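Local structure of SVP1-like protein 2 (Kluyveromyces lactis, 4EXV) at residues Asn23-Phe37 against Ser50-Arg64. The protein probably binds phosphoinositides through a beta-propeller of the PROPPIN family, bringing the protein to membranes in processes related to autophagy. Residues are numbered along the deposited sequence; the frame is centred on the assembly and turned at random.
Sequences NQDQSCLIVSTPKSF and SQEMPDAGTIRMLHR. With SO4 (sulfate ion), chain D.
The amide of Gln-24 bridges two backbone groups of 50-64. Its NE2 donates to Met-61 O (2.8 Å), and its OE1 accepts from His-63 N at 2.7 Å, the donor standing above the carbonyl plane rather than on a lone pair. A bend at chi2 brings the amide there; the Gln-24 and His-63 side chains cross at about a right angle, with amide and ring planes 59° apart. With an alanine here the His-63 N-H and the Met-61 carbonyl would probably lose the one amide that bonds both. At its edge the imidazole donates through NE2 to O4 of a sulfate, probably from the crystallisation liquor, which Arg-105 N also binds.

Further along, Met-61 lays SD against Cys-28 CB and Ile-30 CB (3.9 Å to the latter), and Ile-30 meets Ile-59 through CD1 and CG2. Strands 28-32 and 59-61 belong to successive four-stranded blades of the beta-propeller; their axes come within 6.7 Å, with N-to-C directions 153° apart, and side chains rather than backbone bonds join them. Ile-68 and Phe-70 of the second blade also pack on Ile-59.

Ser-32 OG donates to Gly-57 O (2.7 Å), in the carbonyl plane on a lone pair. Within the first blade, Phe-37 and Gln-51 form an antiparallel hydrogen-bonded pair: Gln-51 CB sits over one ring face, 4.0 Å from the centroid and 22° off the normal, while Trp-81 meets the ring edge-to-face.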
loop_
_atom_site.group_PDB
_atom_site.type_symbol
_atom_site.label_atom_id
_atom_site.label_comp_id
_atom_site.label_asym_id
_atom_site.label_seq_id
_atom_site.Cartn_x
_atom_site.Cartn_y
_atom_site.Cartn_z
ATOM N N ASN A 23 3.699 4.834 6.884
ATOM C CA ASN A 23 5.005 4.235 6.891
ATOM C C ASN A 23 5.065 3.036 5.977
ATOM O O ASN A 23 4.058 2.378 5.729
ATOM C CB ASN A 23 5.252 3.716 8.301
ATOM C CG ASN A 23 6.414 4.357 8.926
ATOM O OD1 ASN A 23 6.732 5.502 8.598
ATOM N ND2 ASN A 23 7.108 3.626 9.793
ATOM N N GLN A 24 6.260 2.738 5.491
ATOM C CA GLN A 24 6.529 1.461 4.828
ATOM C C GLN A 24 6.232 0.353 5.841
ATOM O O GLN A 24 5.850 -0.770 5.518
ATOM C CB GLN A 24 8.003 1.410 4.376
ATOM C CG GLN A 24 8.403 2.470 3.343
ATOM C CD GLN A 24 8.497 3.892 3.895
ATOM O OE1 GLN A 24 8.254 4.151 5.076
ATOM N NE2 GLN A 24 8.843 4.826 3.023
ATOM N N ASP A 25 6.375 0.738 7.094
ATOM C CA ASP A 25 6.256 -0.144 8.232
ATOM C C ASP A 25 4.833 -0.252 8.720
ATOM O O ASP A 25 4.462 -1.232 9.323
ATOM C CB ASP A 25 7.039 0.493 9.353
ATOM C CG ASP A 25 7.762 -0.491 10.124
ATOM O OD1 ASP A 25 7.781 -1.632 9.623
ATOM O OD2 ASP A 25 8.316 -0.141 11.194
ATOM N N GLN A 26 4.059 0.799 8.463
ATOM C CA GLN A 26 2.796 1.082 9.138
ATOM C C GLN A 26 2.975 1.449 10.592
ATOM O O GLN A 26 2.013 1.423 11.353
ATOM C CB GLN A 26 1.811 -0.067 9.054
ATOM C CG GLN A 26 0.896 0.005 7.874
ATOM C CD GLN A 26 1.130 -1.152 6.975
ATOM O OE1 GLN A 26 0.459 -2.182 7.094
ATOM N NE2 GLN A 26 2.130 -1.024 6.093
ATOM N N SER A 27 4.198 1.769 10.997
ATOM C CA SER A 27 4.413 2.271 12.353
ATOM C C SER A 27 3.790 3.651 12.484
ATOM O O SER A 27 3.281 4.017 13.552
ATOM C CB SER A 27 5.893 2.343 12.673
ATOM O OG SER A 27 6.645 2.123 11.493
ATOM N N CYS A 28 3.833 4.414 11.390
ATOM C CA CYS A 28 3.350 5.788 11.416
ATOM C C CYS A 28 2.414 6.114 10.281
ATOM O O CYS A 28 2.482 5.523 9.202
ATOM C CB CYS A 28 4.508 6.771 11.319
ATOM S SG CYS A 28 5.832 6.531 12.474
ATOM N N LEU A 29 1.581 7.115 10.531
ATOM C CA LEU A 29 0.749 7.709 9.505
ATOM C C LEU A 29 1.028 9.210 9.337
ATOM O O LEU A 29 0.976 9.973 10.301
ATOM C CB LEU A 29 -0.703 7.500 9.874
ATOM C CG LEU A 29 -1.711 8.501 9.325
ATOM C CD1 LEU A 29 -2.381 7.958 8.071
ATOM C CD2 LEU A 29 -2.720 8.758 10.418
ATOM N N ILE A 30 1.318 9.632 8.112
ATOM C CA ILE A 30 1.499 11.048 7.824
ATOM C C ILE A 30 0.289 11.627 7.086
ATOM O O ILE A 30 -0.304 10.959 6.236
ATOM C CB ILE A 30 2.769 11.278 6.993
ATOM C CG1 ILE A 30 3.058 12.770 6.873
ATOM C CG2 ILE A 30 2.653 10.601 5.618
ATOM C CD1 ILE A 30 4.446 13.035 6.375
ATOM N N VAL A 31 -0.094 12.857 7.420
ATOM C CA VAL A 31 -1.170 13.543 6.691
ATOM C C VAL A 31 -0.801 14.975 6.352
ATOM O O VAL A 31 0.070 15.579 6.979
ATOM C CB VAL A 31 -2.511 13.592 7.474
ATOM C CG1 VAL A 31 -2.652 12.390 8.391
ATOM C CG2 VAL A 31 -2.622 14.890 8.261
ATOM N N SER A 32 -1.483 15.514 5.354
ATOM C CA SER A 32 -1.367 16.917 5.042
ATOM C C SER A 32 -2.749 17.541 5.123
ATOM O O SER A 32 -3.736 16.993 4.632
ATOM C CB SER A 32 -0.749 17.132 3.667
ATOM O OG SER A 32 -1.511 16.497 2.664
ATOM N N THR A 33 -2.799 18.678 5.805
ATOM C CA THR A 33 -3.934 19.567 5.774
ATOM C C THR A 33 -3.531 20.744 4.887
ATOM O O THR A 33 -2.443 20.754 4.305
ATOM C CB THR A 33 -4.243 20.057 7.181
ATOM O OG1 THR A 33 -3.192 20.927 7.609
ATOM C CG2 THR A 33 -4.353 18.870 8.137
ATOM N N PRO A 34 -4.409 21.743 4.761
ATOM C CA PRO A 34 -4.046 22.958 4.019
ATOM C C PRO A 34 -2.932 23.751 4.696
ATOM O O PRO A 34 -2.120 24.378 4.015
ATOM C CB PRO A 34 -5.336 23.767 4.056
ATOM C CG PRO A 34 -6.081 23.236 5.257
ATOM C CD PRO A 34 -5.805 21.782 5.229
ATOM N N LYS A 35 -2.905 23.703 6.024
ATOM C CA LYS A 35 -1.964 24.480 6.823
ATOM C C LYS A 35 -0.686 23.718 7.157
ATOM O O LYS A 35 0.327 24.322 7.505
ATOM C CB LYS A 35 -2.607 24.914 8.154
ATOM C CG LYS A 35 -3.773 25.877 8.034
ATOM C CD LYS A 35 -4.263 26.340 9.412
ATOM C CE LYS A 35 -4.582 25.158 10.330
ATOM N NZ LYS A 35 -3.634 25.077 11.483
ATOM N N SER A 36 -0.729 22.391 7.087
ATOM C CA SER A 36 0.331 21.606 7.718
ATOM C C SER A 36 0.510 20.223 7.120
ATOM O O SER A 36 -0.298 19.783 6.307
ATOM C CB SER A 36 0.014 21.443 9.211
ATOM O OG SER A 36 -1.224 20.766 9.385
ATOM N N PHE A 37 1.589 19.553 7.525
ATOM C CA PHE A 37 1.658 18.085 7.490
ATOM C C PHE A 37 2.022 17.549 8.894
ATOM O O PHE A 37 2.938 18.064 9.553
ATOM C CB PHE A 37 2.561 17.531 6.359
ATOM C CG PHE A 37 4.038 17.713 6.591
ATOM C CD1 PHE A 37 4.744 16.838 7.420
ATOM C CD2 PHE A 37 4.736 18.740 5.961
ATOM C CE1 PHE A 37 6.110 16.992 7.639
ATOM C CE2 PHE A 37 6.111 18.912 6.173
ATOM C CZ PHE A 37 6.797 18.032 7.013
ATOM N N SER A 50 4.533 17.970 14.117
ATOM C CA SER A 50 3.704 18.861 13.333
ATOM C C SER A 50 4.567 19.955 12.744
ATOM O O SER A 50 5.401 20.540 13.425
ATOM C CB SER A 50 2.565 19.445 14.163
ATOM O OG SER A 50 1.603 20.031 13.316
ATOM N N GLN A 51 4.360 20.196 11.456
ATOM C CA GLN A 51 5.161 21.123 10.686
ATOM C C GLN A 51 4.227 21.928 9.805
ATOM O O GLN A 51 3.523 21.363 8.959
ATOM C CB GLN A 51 6.164 20.346 9.834
ATOM C CG GLN A 51 6.960 21.202 8.881
ATOM C CD GLN A 51 7.581 22.405 9.564
ATOM O OE1 GLN A 51 8.413 22.270 10.471
ATOM N NE2 GLN A 51 7.166 23.591 9.142
ATOM N N GLU A 52 4.194 23.244 10.012
ATOM C CA GLU A 52 3.248 24.067 9.265
ATOM C C GLU A 52 3.732 24.256 7.848
ATOM O O GLU A 52 4.912 24.492 7.634
ATOM C CB GLU A 52 2.956 25.401 9.967
ATOM C CG GLU A 52 1.787 25.293 10.953
ATOM C CD GLU A 52 1.493 26.581 11.706
ATOM O OE1 GLU A 52 2.132 27.613 11.393
ATOM O OE2 GLU A 52 0.615 26.558 12.607
ATOM N N MET A 53 2.811 24.113 6.893
ATOM C CA MET A 53 3.113 24.261 5.471
ATOM C C MET A 53 1.907 24.423 4.548
ATOM O O MET A 53 0.948 23.648 4.581
ATOM C CB MET A 53 3.985 23.115 4.975
ATOM C CG MET A 53 5.462 23.361 5.214
ATOM S SD MET A 53 6.436 23.379 3.708
ATOM C CE MET A 53 5.258 24.067 2.539
ATOM N N PRO A 54 1.978 25.446 3.699
ATOM C CA PRO A 54 1.028 25.751 2.627
ATOM C C PRO A 54 1.218 24.803 1.453
ATOM O O PRO A 54 2.363 24.457 1.125
ATOM C CB PRO A 54 1.472 27.144 2.187
ATOM C CG PRO A 54 2.959 27.137 2.438
ATOM C CD PRO A 54 3.102 26.403 3.735
ATOM N N ASP A 55 0.126 24.398 0.812
ATOM C CA ASP A 55 0.249 23.680 -0.457
ATOM C C ASP A 55 0.771 22.252 -0.305
ATOM O O ASP A 55 1.155 21.625 -1.295
ATOM C CB ASP A 55 1.219 24.414 -1.400
ATOM C CG ASP A 55 0.645 25.698 -1.968
ATOM O OD1 ASP A 55 -0.601 25.815 -2.052
ATOM O OD2 ASP A 55 1.452 26.584 -2.341
ATOM N N ALA A 56 0.824 21.737 0.919
ATOM C CA ALA A 56 1.219 20.347 1.101
ATOM C C ALA A 56 0.099 19.503 0.516
ATOM O O ALA A 56 -1.064 19.654 0.902
ATOM C CB ALA A 56 1.414 20.040 2.562
ATOM N N GLY A 57 0.430 18.637 -0.433
ATOM C CA GLY A 57 -0.595 17.854 -1.098
ATOM C C GLY A 57 -0.424 16.362 -0.896
ATOM O O GLY A 57 -0.618 15.827 0.207
ATOM N N THR A 58 -0.083 15.684 -1.983
ATOM C CA THR A 58 0.404 14.323 -1.902
ATOM C C THR A 58 1.598 14.310 -0.943
ATOM O O THR A 58 2.533 15.077 -1.109
ATOM C CB THR A 58 0.845 13.863 -3.280
ATOM O OG1 THR A 58 -0.285 13.864 -4.158
ATOM C CG2 THR A 58 1.422 12.473 -3.211
ATOM N N ILE A 59 1.558 13.440 0.061
ATOM C CA ILE A 59 2.507 13.476 1.180
ATOM C C ILE A 59 3.051 12.051 1.451
ATOM O O ILE A 59 2.286 11.086 1.479
ATOM C CB ILE A 59 1.812 14.106 2.447
ATOM C CG1 ILE A 59 2.701 15.144 3.130
ATOM C CG2 ILE A 59 1.358 13.055 3.423
ATOM C CD1 ILE A 59 4.017 14.626 3.568
ATOM N N ARG A 60 4.367 11.907 1.603
ATOM C CA ARG A 60 4.963 10.591 1.888
ATOM C C ARG A 60 6.101 10.657 2.916
ATOM O O ARG A 60 6.784 11.674 3.034
ATOM C CB ARG A 60 5.513 9.936 0.606
ATOM C CG ARG A 60 4.510 9.684 -0.527
ATOM C CD ARG A 60 3.482 8.598 -0.234
ATOM N NE ARG A 60 2.129 9.129 -0.373
ATOM C CZ ARG A 60 1.333 8.907 -1.413
ATOM N NH1 ARG A 60 1.743 8.133 -2.415
ATOM N NH2 ARG A 60 0.118 9.450 -1.441
ATOM N N MET A 61 6.323 9.571 3.658
ATOM C CA MET A 61 7.536 9.506 4.487
ATOM C C MET A 61 8.495 8.373 4.138
ATOM O O MET A 61 8.247 7.577 3.233
ATOM C CB MET A 61 7.238 9.560 5.991
ATOM C CG MET A 61 6.279 8.536 6.501
ATOM S SD MET A 61 5.716 8.950 8.170
ATOM C CE MET A 61 7.223 8.811 9.122
ATOM N N LEU A 62 9.616 8.335 4.838
ATOM C CA LEU A 62 10.636 7.338 4.569
ATOM C C LEU A 62 11.028 6.639 5.861
ATOM O O LEU A 62 11.915 7.104 6.586
ATOM C CB LEU A 62 11.849 8.008 3.945
ATOM C CG LEU A 62 13.014 7.087 3.603
ATOM C CD1 LEU A 62 12.656 6.143 2.455
ATOM C CD2 LEU A 62 14.209 7.948 3.243
ATOM N N HIS A 63 10.349 5.530 6.150
ATOM C CA HIS A 63 10.559 4.814 7.402
ATOM C C HIS A 63 10.315 5.766 8.560
ATOM O O HIS A 63 9.240 6.335 8.667
ATOM C CB HIS A 63 11.961 4.202 7.436
ATOM C CG HIS A 63 12.282 3.410 6.206
ATOM N ND1 HIS A 63 11.342 2.635 5.558
ATOM C CD2 HIS A 63 13.418 3.310 5.476
ATOM C CE1 HIS A 63 11.888 2.083 4.489
ATOM N NE2 HIS A 63 13.147 2.476 4.417
ATOM N N ARG A 64 11.300 5.956 9.426
ATOM C CA ARG A 64 11.171 6.983 10.457
ATOM C C ARG A 64 12.330 7.965 10.350
ATOM O O ARG A 64 12.622 8.709 11.289
ATOM C CB ARG A 64 11.097 6.360 11.848
ATOM C CG ARG A 64 10.037 5.287 11.966
ATOM C CD ARG A 64 10.113 4.625 13.313
ATOM N NE ARG A 64 9.294 5.335 14.282
ATOM C CZ ARG A 64 8.239 4.795 14.883
ATOM N NH1 ARG A 64 7.905 3.541 14.605
ATOM N NH2 ARG A 64 7.527 5.497 15.761
HETATM S S SO4 D . 14.948 1.129 1.632
HETATM O O1 SO4 D . 16.365 1.004 1.256
HETATM O O2 SO4 D . 14.373 2.328 1.047
HETATM O O3 SO4 D . 14.167 -0.009 1.120
HETATM O O4 SO4 D . 14.873 1.220 3.090
#